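Local atomic coordinates of rifamycin polyketide synthase (Amycolatopsis mediterranei, PDB entry 4LN9), a protein that probably dehydrates a polyketide intermediate during rifamycin biosynthesis, acting as the dehydratase domain of the synthase's terminal module. Residues 37-41 and 64-68; 130-136 and 147-153; 165-170 and 214-218; 201-206 and 244-249. All coordinates share one frame; numbering follows the deposited sequence.

Interaction 1 of 4, residues 37-41 and 64-68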
# COMPACT_ATOMS: atom_id res chain seq x y z
N ASP A 37 10.80 8.57 2.46
CA ASP A 37 12.04 9.29 2.74
C ASP A 37 13.17 8.38 3.23
O ASP A 37 13.73 8.59 4.30
CB ASP A 37 11.80 10.42 3.75
CG ASP A 37 12.94 11.43 3.78
OD1 ASP A 37 13.74 11.45 2.82
OD2 ASP A 37 13.01 12.21 4.75
N HIS A 38 13.56 7.43 2.38
CA HIS A 38 14.46 6.35 2.79
C HIS A 38 15.13 5.78 1.57
O HIS A 38 14.51 5.69 0.51
CB HIS A 38 13.67 5.27 3.51
CG HIS A 38 14.53 4.21 4.15
ND1 HIS A 38 15.05 3.19 3.44
CD2 HIS A 38 14.99 4.06 5.45
CE1 HIS A 38 15.78 2.41 4.26
NE2 HIS A 38 15.74 2.95 5.49
N PRO A 39 16.42 5.42 1.68
CA PRO A 39 17.15 5.11 0.45
C PRO A 39 16.78 3.76 -0.18
O PRO A 39 17.17 3.48 -1.31
CB PRO A 39 18.62 5.09 0.89
CG PRO A 39 18.66 5.81 2.20
CD PRO A 39 17.33 5.54 2.84
N LEU A 40 16.07 2.91 0.56
CA LEU A 40 15.70 1.59 0.05
C LEU A 40 14.20 1.42 -0.17
O LEU A 40 13.75 0.33 -0.52
CB LEU A 40 16.22 0.48 0.97
CG LEU A 40 17.74 0.32 1.09
CD1 LEU A 40 18.09 -0.68 2.17
CD2 LEU A 40 18.34 -0.09 -0.25
N LEU A 41 13.43 2.41 0.27
CA LEU A 41 11.98 2.28 0.30
C LEU A 41 11.36 3.46 -0.44
O LEU A 41 11.84 4.59 -0.32
CB LEU A 41 11.46 2.26 1.74
CG LEU A 41 11.83 1.04 2.59
CD1 LEU A 41 11.35 1.24 4.02
CD2 LEU A 41 11.25 -0.23 2.00
N HIS A 64 20.29 1.18 -7.27
CA HIS A 64 20.96 0.98 -6.00
C HIS A 64 22.27 0.25 -6.21
O HIS A 64 22.41 -0.91 -5.84
CB HIS A 64 20.06 0.20 -5.04
CG HIS A 64 18.74 0.89 -4.77
ND1 HIS A 64 17.63 0.63 -5.50
CD2 HIS A 64 18.39 1.89 -3.87
CE1 HIS A 64 16.62 1.43 -5.08
NE2 HIS A 64 17.09 2.19 -4.08
N PRO A 65 23.22 0.91 -6.89
CA PRO A 65 24.45 0.29 -7.38
C PRO A 65 25.26 -0.35 -6.25
O PRO A 65 25.84 -1.42 -6.43
CB PRO A 65 25.23 1.47 -7.97
CG PRO A 65 24.19 2.49 -8.31
CD PRO A 65 23.16 2.35 -7.23
N TRP A 66 25.14 0.22 -5.06
CA TRP A 66 25.95 -0.21 -3.93
C TRP A 66 25.54 -1.57 -3.39
O TRP A 66 26.37 -2.29 -2.83
CB TRP A 66 25.92 0.85 -2.83
CG TRP A 66 24.61 0.90 -2.09
CD1 TRP A 66 23.54 1.77 -2.28
CD2 TRP A 66 24.22 0.06 -0.96
NE1 TRP A 66 22.54 1.52 -1.39
CE2 TRP A 66 22.88 0.51 -0.56
CE3 TRP A 66 24.81 -0.99 -0.28
CZ2 TRP A 66 22.21 -0.08 0.50
CZ3 TRP A 66 24.12 -1.57 0.78
CH2 TRP A 66 22.84 -1.13 1.15
N LEU A 67 24.37 -2.04 -3.82
CA LEU A 67 23.93 -3.39 -3.48
C LEU A 67 24.83 -4.45 -4.12
O LEU A 67 24.98 -5.55 -3.60
CB LEU A 67 22.47 -3.62 -3.89
CG LEU A 67 21.38 -2.78 -3.23
CD1 LEU A 67 20.02 -3.07 -3.86
CD2 LEU A 67 21.33 -3.01 -1.72
N ALA A 68 25.45 -4.09 -5.24
CA ALA A 68 26.40 -4.99 -5.90
C ALA A 68 27.58 -5.31 -5.00
O ALA A 68 28.21 -6.36 -5.13
CB ALA A 68 26.87 -4.39 -7.22
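The carbonyl oxygen P39 O receives a weak hydrogen bond from H64 NE2, 3.1 Å away, and the bond ties together two loops of the first hotdog in this double hotdog fold. One loop follows strand 34-38; the other precedes strand 70-72 and carries the 3-10 segment 65-68. The oxygen lies at the edge of the imidazole, near its plane, and H64 CD2 stands 3.3 Å from the same P39 O. With an N-H...O angle of only 121°, the bond is well off straight, as expected for an oxygen that sits between the N-H and the neighbouring C-H of the ring.

Beside this polar link the contact is apolar and rests on one methyl group. L40 CD2 reaches W66 CZ2 at 3.9 Å and H64 CD2 at 4.1 Å, while L67 is touched more loosely. The leucine and tryptophan side chains meet at about a right angle. CG of L40 is set beside the backbone N and anti to the carbonyl carbon (chi1 -65°), which brings one methyl forward although the CB itself does not face the other loop.

The turn at P39 is held from within. L40 N donates to H38 ND1 at 3.1 Å, nearly straight at the N-H though tilted from the plane of the imidazole, and H38 NE2 is hydrogen-bonded to E85 of helix 80-93. W66 also meets H235, which immediately precedes helix 236-251. On its own side, the indole has L67 CD2 3.7 Å above one face, offset toward the rim.

Interaction 2 of 4, residues 130-136 and 147-153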
# COMPACT_ATOMS: atom_id res chain seq x y z
N SER A 130 2.54 -5.13 20.20
CA SER A 130 3.46 -5.75 19.25
C SER A 130 2.81 -5.92 17.88
O SER A 130 1.59 -6.11 17.78
CB SER A 130 3.93 -7.11 19.78
OG SER A 130 2.85 -8.02 19.89
N ARG A 131 3.61 -5.79 16.83
CA ARG A 131 3.12 -5.98 15.47
C ARG A 131 3.98 -7.01 14.74
O ARG A 131 5.20 -7.03 14.91
CB ARG A 131 3.16 -4.65 14.70
CG ARG A 131 2.41 -3.51 15.36
CD ARG A 131 2.61 -2.23 14.56
NE ARG A 131 1.80 -1.11 15.07
CZ ARG A 131 0.70 -0.67 14.48
NH1 ARG A 131 0.21 -1.30 13.42
NH2 ARG A 131 0.06 0.38 14.97
N THR A 132 3.35 -7.83 13.91
CA THR A 132 4.11 -8.67 12.99
C THR A 132 4.73 -7.83 11.88
O THR A 132 4.18 -6.80 11.49
CB THR A 132 3.23 -9.75 12.35
OG1 THR A 132 2.12 -9.13 11.70
CG2 THR A 132 2.71 -10.72 13.40
N VAL A 133 5.89 -8.26 11.41
CA VAL A 133 6.49 -7.66 10.22
C VAL A 133 6.95 -8.76 9.27
O VAL A 133 7.36 -9.84 9.71
CB VAL A 133 7.67 -6.73 10.59
CG1 VAL A 133 8.74 -7.50 11.35
CG2 VAL A 133 8.24 -6.08 9.34
N ASP A 134 6.62 -8.60 7.99
CA ASP A 134 7.04 -9.56 6.97
C ASP A 134 7.67 -8.80 5.81
O ASP A 134 7.25 -7.69 5.48
CB ASP A 134 5.85 -10.37 6.47
CG ASP A 134 5.31 -11.33 7.52
OD1 ASP A 134 5.85 -12.45 7.64
OD2 ASP A 134 4.28 -11.00 8.14
N VAL A 135 8.71 -9.37 5.21
CA VAL A 135 9.32 -8.77 4.03
C VAL A 135 9.15 -9.67 2.81
O VAL A 135 9.47 -10.86 2.86
CB VAL A 135 10.82 -8.47 4.25
CG1 VAL A 135 11.45 -7.93 2.97
CG2 VAL A 135 11.00 -7.49 5.39
N PHE A 136 8.54 -9.13 1.76
CA PHE A 136 8.26 -9.89 0.54
C PHE A 136 8.99 -9.28 -0.65
O PHE A 136 9.15 -8.06 -0.73
CB PHE A 136 6.76 -9.91 0.25
CG PHE A 136 5.93 -10.48 1.37
CD1 PHE A 136 5.77 -11.85 1.51
CD2 PHE A 136 5.19 -9.64 2.18
CE1 PHE A 136 4.99 -12.37 2.52
CE2 PHE A 136 4.37 -10.15 3.17
CZ PHE A 136 4.29 -11.52 3.35
N ARG A 147 8.53 -14.74 0.39
CA ARG A 147 8.80 -14.16 1.70
C ARG A 147 10.25 -14.33 2.11
O ARG A 147 10.83 -15.40 1.97
CB ARG A 147 7.88 -14.74 2.78
CG ARG A 147 7.89 -13.92 4.06
CD ARG A 147 6.79 -14.34 5.02
NE ARG A 147 7.12 -15.59 5.69
CZ ARG A 147 6.37 -16.15 6.63
NH1 ARG A 147 5.25 -15.55 7.04
NH2 ARG A 147 6.73 -17.30 7.18
N HIS A 148 10.83 -13.26 2.66
CA HIS A 148 12.26 -13.27 2.95
C HIS A 148 12.54 -13.24 4.42
O HIS A 148 13.62 -13.62 4.86
CB HIS A 148 12.94 -12.09 2.27
CG HIS A 148 12.87 -12.14 0.78
ND1 HIS A 148 13.53 -13.07 0.06
CD2 HIS A 148 12.04 -11.47 -0.12
CE1 HIS A 148 13.21 -12.94 -1.24
NE2 HIS A 148 12.31 -11.95 -1.35
N ALA A 149 11.61 -12.66 5.17
CA ALA A 149 11.79 -12.53 6.60
C ALA A 149 10.44 -12.31 7.26
O ALA A 149 9.55 -11.67 6.69
CB ALA A 149 12.73 -11.39 6.92
N THR A 150 10.31 -12.80 8.48
CA THR A 150 9.10 -12.61 9.26
C THR A 150 9.49 -12.42 10.72
O THR A 150 10.47 -13.00 11.18
CB THR A 150 8.16 -13.83 9.12
OG1 THR A 150 6.94 -13.58 9.82
CG2 THR A 150 8.82 -15.09 9.67
N GLY A 151 8.84 -11.47 11.38
CA GLY A 151 9.23 -11.12 12.74
C GLY A 151 8.21 -10.32 13.52
O GLY A 151 7.03 -10.29 13.18
N VAL A 152 8.69 -9.70 14.60
CA VAL A 152 7.83 -9.01 15.55
C VAL A 152 8.52 -7.72 16.01
O VAL A 152 9.70 -7.74 16.38
CB VAL A 152 7.55 -9.88 16.78
CG1 VAL A 152 6.72 -9.12 17.80
CG2 VAL A 152 6.85 -11.17 16.37
N LEU A 153 7.83 -6.60 15.87
CA LEU A 153 8.28 -5.34 16.44
C LEU A 153 7.44 -4.94 17.65
O LEU A 153 6.25 -5.22 17.70
CB LEU A 153 8.24 -4.23 15.38
CG LEU A 153 9.17 -4.52 14.21
CD1 LEU A 153 8.61 -3.91 12.93
CD2 LEU A 153 10.57 -4.01 14.50
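V133 and L153 meet diagonally across an antiparallel beta hairpin, strands 131-139 and 146-154, on one of its faces in the first hotdog; V133 is paired with G151. L153 CD1 lies 3.8 Å from V133 CB, and V133 CG1 leans over the backbone of G151, 3.6 Å from G151 C; its place between the backbone N and the carbonyl carbon (chi1 59°) turns this methyl there. L102 and L122 of the flanking strands pack on the same apolar face.

V135, next on that face, faces A149, and a beta bulge follows, with H148 the extra residue opposite V135 and F136. V135 N binds A149 O, whereas V135 O takes H148 N at 2.8 Å, leaving the buried A149 N without a partner.

The other face is polar around D134. Its OD1 accepts T150 OG1 at 2.7 Å, from 43° out of the carboxylate plane, and R147 NH1 adds a salt bridge to the same oxygen, its hydrogen bond weak and bent. R147 also pairs with E105, while D134 OD2 is bound by Q49 of the second subunit. The aliphatic part of R147 runs obliquely across F136, with R147 CG 3.6 Å from F136 CE1.

Interaction 3 of 4, residues 165-170 and 214-218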
# COMPACT_ATOMS: atom_id res chain seq x y z
N PHE A 165 29.29 -1.54 28.08
CA PHE A 165 30.73 -1.75 28.00
C PHE A 165 31.48 -0.42 28.03
O PHE A 165 30.97 0.60 27.57
CB PHE A 165 31.08 -2.52 26.72
CG PHE A 165 32.54 -2.83 26.57
CD1 PHE A 165 33.11 -3.90 27.25
CD2 PHE A 165 33.35 -2.02 25.79
CE1 PHE A 165 34.46 -4.17 27.13
CE2 PHE A 165 34.70 -2.29 25.67
CZ PHE A 165 35.26 -3.37 26.34
N ASP A 166 32.68 -0.42 28.61
CA ASP A 166 33.49 0.78 28.70
C ASP A 166 34.24 1.06 27.39
O ASP A 166 35.40 0.69 27.24
CB ASP A 166 34.49 0.66 29.85
CG ASP A 166 35.21 1.96 30.14
OD1 ASP A 166 34.86 2.99 29.52
OD2 ASP A 166 36.10 1.96 31.02
N PHE A 167 33.58 1.76 26.47
CA PHE A 167 34.16 2.03 25.16
C PHE A 167 35.17 3.18 25.23
O PHE A 167 35.91 3.42 24.28
CB PHE A 167 33.06 2.33 24.14
CG PHE A 167 32.36 1.10 23.62
CD1 PHE A 167 32.92 0.34 22.61
CD2 PHE A 167 31.13 0.72 24.13
CE1 PHE A 167 32.27 -0.78 22.12
CE2 PHE A 167 30.47 -0.39 23.64
CZ PHE A 167 31.05 -1.15 22.64
N ALA A 168 35.21 3.86 26.38
CA ALA A 168 36.14 4.96 26.59
C ALA A 168 37.59 4.50 26.74
O ALA A 168 38.52 5.26 26.48
CB ALA A 168 35.72 5.80 27.79
N ALA A 169 37.78 3.30 27.27
CA ALA A 169 39.12 2.73 27.40
C ALA A 169 39.46 1.92 26.16
O ALA A 169 39.07 0.76 26.05
CB ALA A 169 39.21 1.86 28.65
N TRP A 170 40.08 2.56 25.17
CA TRP A 170 40.03 2.05 23.81
C TRP A 170 41.34 2.22 23.10
O TRP A 170 41.93 3.30 23.13
CB TRP A 170 38.92 2.75 23.04
CG TRP A 170 38.61 2.12 21.71
CD1 TRP A 170 39.13 2.47 20.46
CD2 TRP A 170 37.72 0.98 21.45
NE1 TRP A 170 38.63 1.64 19.49
CE2 TRP A 170 37.79 0.72 20.01
CE3 TRP A 170 36.94 0.16 22.24
CZ2 TRP A 170 37.06 -0.29 19.41
CZ3 TRP A 170 36.22 -0.87 21.63
CH2 TRP A 170 36.27 -1.08 20.25
N GLU A 214 35.85 -12.11 23.08
CA GLU A 214 35.35 -10.81 22.66
C GLU A 214 36.09 -10.34 21.41
O GLU A 214 37.31 -10.42 21.35
CB GLU A 214 35.56 -9.77 23.77
CG GLU A 214 34.91 -10.12 25.10
CD GLU A 214 35.31 -9.16 26.20
OE1 GLU A 214 36.45 -9.28 26.71
OE2 GLU A 214 34.50 -8.28 26.55
N THR A 215 35.34 -9.79 20.45
CA THR A 215 35.94 -9.12 19.30
C THR A 215 35.64 -7.63 19.34
O THR A 215 34.48 -7.23 19.44
CB THR A 215 35.42 -9.70 17.98
OG1 THR A 215 35.71 -11.10 17.92
CG2 THR A 215 36.06 -9.00 16.79
N PHE A 216 36.68 -6.81 19.29
CA PHE A 216 36.53 -5.36 19.24
C PHE A 216 36.94 -4.84 17.86
O PHE A 216 37.85 -5.39 17.24
CB PHE A 216 37.39 -4.70 20.32
CG PHE A 216 37.05 -5.15 21.71
CD1 PHE A 216 35.89 -4.72 22.32
CD2 PHE A 216 37.84 -6.08 22.37
CE1 PHE A 216 35.55 -5.15 23.59
CE2 PHE A 216 37.52 -6.50 23.65
CZ PHE A 216 36.36 -6.06 24.25
N ALA A 217 36.23 -3.85 17.35
CA ALA A 217 36.55 -3.32 16.03
C ALA A 217 36.19 -1.85 15.88
O ALA A 217 35.28 -1.35 16.54
CB ALA A 217 35.89 -4.15 14.94
N GLU A 218 36.96 -1.15 15.05
CA GLU A 218 36.52 0.13 14.52
C GLU A 218 36.00 -0.05 13.11
O GLU A 218 36.61 -0.74 12.28
CB GLU A 218 37.65 1.15 14.56
CG GLU A 218 38.12 1.50 15.97
CD GLU A 218 39.13 2.63 16.02
OE1 GLU A 218 39.11 3.50 15.12
OE2 GLU A 218 39.86 2.72 17.03
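Aromatic contacts lead this interaction: F165 and F216 press together, and with W170 they form a cluster that fastens the irregular segment 165-170 onto strand 214-220 of the second hotdog. F165 CZ comes within 3.3 Å of F216 CE1, a tight approach, yet the rings are tilted 31° to each other and meet obliquely. W170 comes to F216 from another direction, its six-membered ring almost perpendicular at 89°, with W170 CH2 3.8 Å from F216 CB and W170 CZ3 near F216 CD1. On the loop side, F167 backs up F165: F165 CD2 stands 3.7 Å above the centre of the F167 ring.

Polar contacts gather at the indole edge. W170 NE1 donates to E218 OE2 at 3.0 Å; the acceptor lies within 1° of the ring plane, while the nitrogen meets the carboxylate on its anti side and somewhat out of plane. Further along that edge, the backbone oxygen A217 O is 3.5 Å from W170 CZ2.

Outside the two segments, R281 makes a cation-pi contact with W170, and W205 meets W170 edge-to-face. E214, at the far end of the strand segment, is bound in salt bridges by R283 and R207, and its one approach to segment 165-170 is loose, E214 OE2 lying 4.2 Å from F165 CE1.

Interaction 4 of 4, residues 201-206 and 244-249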
# COMPACT_ATOMS: atom_id res chain seq x y z
N VAL A 201 35.60 -2.62 7.91
CA VAL A 201 36.34 -2.99 9.11
C VAL A 201 37.75 -2.39 9.06
O VAL A 201 38.53 -2.68 8.15
CB VAL A 201 36.44 -4.51 9.27
CG1 VAL A 201 37.28 -4.86 10.50
CG2 VAL A 201 35.05 -5.12 9.39
N ARG A 202 38.03 -1.48 9.99
CA ARG A 202 39.28 -0.71 9.96
C ARG A 202 40.36 -1.29 10.86
O ARG A 202 41.55 -1.14 10.60
CB ARG A 202 39.01 0.75 10.34
CG ARG A 202 38.06 1.46 9.40
CD ARG A 202 38.81 2.02 8.19
NE ARG A 202 39.81 3.00 8.60
CZ ARG A 202 40.86 3.35 7.87
NH1 ARG A 202 41.02 2.85 6.65
NH2 ARG A 202 41.72 4.24 8.34
N ALA A 203 39.94 -1.89 11.97
CA ALA A 203 40.86 -2.53 12.91
C ALA A 203 40.08 -3.56 13.70
O ALA A 203 38.88 -3.40 13.92
CB ALA A 203 41.46 -1.48 13.84
N VAL A 204 40.76 -4.61 14.14
CA VAL A 204 40.15 -5.61 14.99
C VAL A 204 41.10 -5.96 16.13
O VAL A 204 42.32 -5.99 15.94
CB VAL A 204 39.84 -6.89 14.20
CG1 VAL A 204 39.50 -8.04 15.14
CG2 VAL A 204 38.69 -6.64 13.23
N TRP A 205 40.57 -6.05 17.35
CA TRP A 205 41.32 -6.63 18.46
C TRP A 205 40.57 -7.80 19.02
O TRP A 205 39.34 -7.82 19.02
CB TRP A 205 41.54 -5.61 19.57
CG TRP A 205 42.22 -4.34 19.11
CD1 TRP A 205 43.54 -3.95 19.31
CD2 TRP A 205 41.57 -3.18 18.48
NE1 TRP A 205 43.76 -2.70 18.80
CE2 TRP A 205 42.62 -2.18 18.29
CE3 TRP A 205 40.28 -2.89 18.06
CZ2 TRP A 205 42.37 -0.96 17.69
CZ3 TRP A 205 40.04 -1.66 17.45
CH2 TRP A 205 41.05 -0.71 17.30
N ARG A 206 41.30 -8.72 19.63
CA ARG A 206 40.70 -9.92 20.20
C ARG A 206 41.13 -10.12 21.64
O ARG A 206 42.25 -9.77 22.02
CB ARG A 206 41.06 -11.15 19.36
CG ARG A 206 40.50 -12.45 19.89
CD ARG A 206 41.15 -13.66 19.23
NE ARG A 206 41.07 -13.59 17.77
CZ ARG A 206 42.09 -13.31 16.97
NH1 ARG A 206 43.29 -13.06 17.49
NH2 ARG A 206 41.93 -13.30 15.66
N HIS A 244 30.57 -8.69 10.71
CA HIS A 244 31.52 -9.50 9.94
C HIS A 244 32.97 -9.25 10.28
O HIS A 244 33.83 -10.07 9.97
CB HIS A 244 31.24 -9.44 8.44
CG HIS A 244 31.75 -8.18 7.76
ND1 HIS A 244 31.02 -7.53 6.83
CD2 HIS A 244 33.02 -7.62 7.71
CE1 HIS A 244 31.75 -6.53 6.30
NE2 HIS A 244 32.97 -6.57 6.85
N SER A 245 33.19 -8.33 11.23
CA SER A 245 34.49 -8.19 11.88
C SER A 245 34.96 -9.50 12.52
O SER A 245 36.15 -9.80 12.53
CB SER A 245 34.46 -7.07 12.92
OG SER A 245 33.71 -7.45 14.06
N THR A 246 34.01 -10.30 12.99
CA THR A 246 34.32 -11.61 13.57
C THR A 246 34.91 -12.56 12.54
O THR A 246 35.76 -13.39 12.86
CB THR A 246 33.09 -12.27 14.22
OG1 THR A 246 32.02 -12.33 13.26
CG2 THR A 246 32.63 -11.47 15.43
N MET A 247 34.43 -12.45 11.30
CA MET A 247 34.92 -13.27 10.20
C MET A 247 36.26 -12.75 9.70
O MET A 247 37.20 -13.52 9.50
CB MET A 247 33.91 -13.28 9.05
CG MET A 247 32.71 -14.18 9.28
SD MET A 247 31.31 -13.70 8.25
CE MET A 247 32.11 -13.47 6.67
N VAL A 248 36.32 -11.44 9.47
CA VAL A 248 37.58 -10.78 9.17
C VAL A 248 38.65 -11.16 10.18
O VAL A 248 39.77 -11.50 9.82
CB VAL A 248 37.42 -9.25 9.14
CG1 VAL A 248 38.78 -8.57 9.14
CG2 VAL A 248 36.61 -8.82 7.92
N SER A 249 38.27 -11.17 11.46
CA SER A 249 39.15 -11.64 12.52
C SER A 249 39.65 -13.06 12.24
O SER A 249 40.85 -13.32 12.29
CB SER A 249 38.45 -11.58 13.87
OG SER A 249 39.35 -11.88 14.93
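The side chains of V201 and H244 run antiparallel past one another, with V201 CG2 3.6 Å from both H244 NE2 and H244 CD2 and oblique to the imidazole. This is strand 201-207 packed on helix 236-251, the central helix of the second hotdog; the axes of segments 201-206 and 244-249 approach to 9.0 Å at 75°. The two valine branches are divided between partners. CG1 of V201, anti to its backbone nitrogen (chi1 178°), faces V248 CG1 at 4.2 Å, while CG2 is directed at H244 and S245.

V204 comes next along the strand. A classic beta bulge at R202 and A203, both opposite E218, comes between the two valines, and each still turns its side chain to the helix. V204 CG2 lies 4.1 Å from S245 O, and V204 CG1 stands 3.8 Å from S249 OG, one turn further along.

R206 closes the row. Its chain bends at the third torsion (chi3 -54°) and carries the guanidinium to S249, where R206 NH2 gives a weak hydrogen bond to S249 OG at 3.0 Å; S249 O lies at the guanidinium edge, in plane.

Beyond the contact, H244 is hydrogen-bonded through ND1 to D240 and through NE2 to Y184, and S245 OG to A242 O. Y184 OH is shared by H244 NE2 and V201 N, linking strand and imidazole by a polar route. The imidazole is thus fixed by polar partners at both nitrogens; valine methyl groups meet a helix face of mixed polarity, and the one hydrogen bond across it, at the R206 end, is weak.

From the N terminus, interaction 1 closes first, bringing the loop before strand 70-72 back to the end of strand 34-38 across the two strands between them. Interaction 2 follows in series as a local hairpin, also in the first hotdog, its centre about 20 Å from that of interaction 1. The chain then passes to the second hotdog, where interactions 3 and 4 cross: 165-170 pairs with 214-218, and 201-206, lying between them in sequence, pairs with 244-249. Their neighbouring strands are joined by a probable hydrogen bond, W205 N to F216 O at 2.8 Å; loop 165-170 and helix 244-249 pack on this pair of strands. Interactions 2 and 3 lie on opposite sides of the chain's centre.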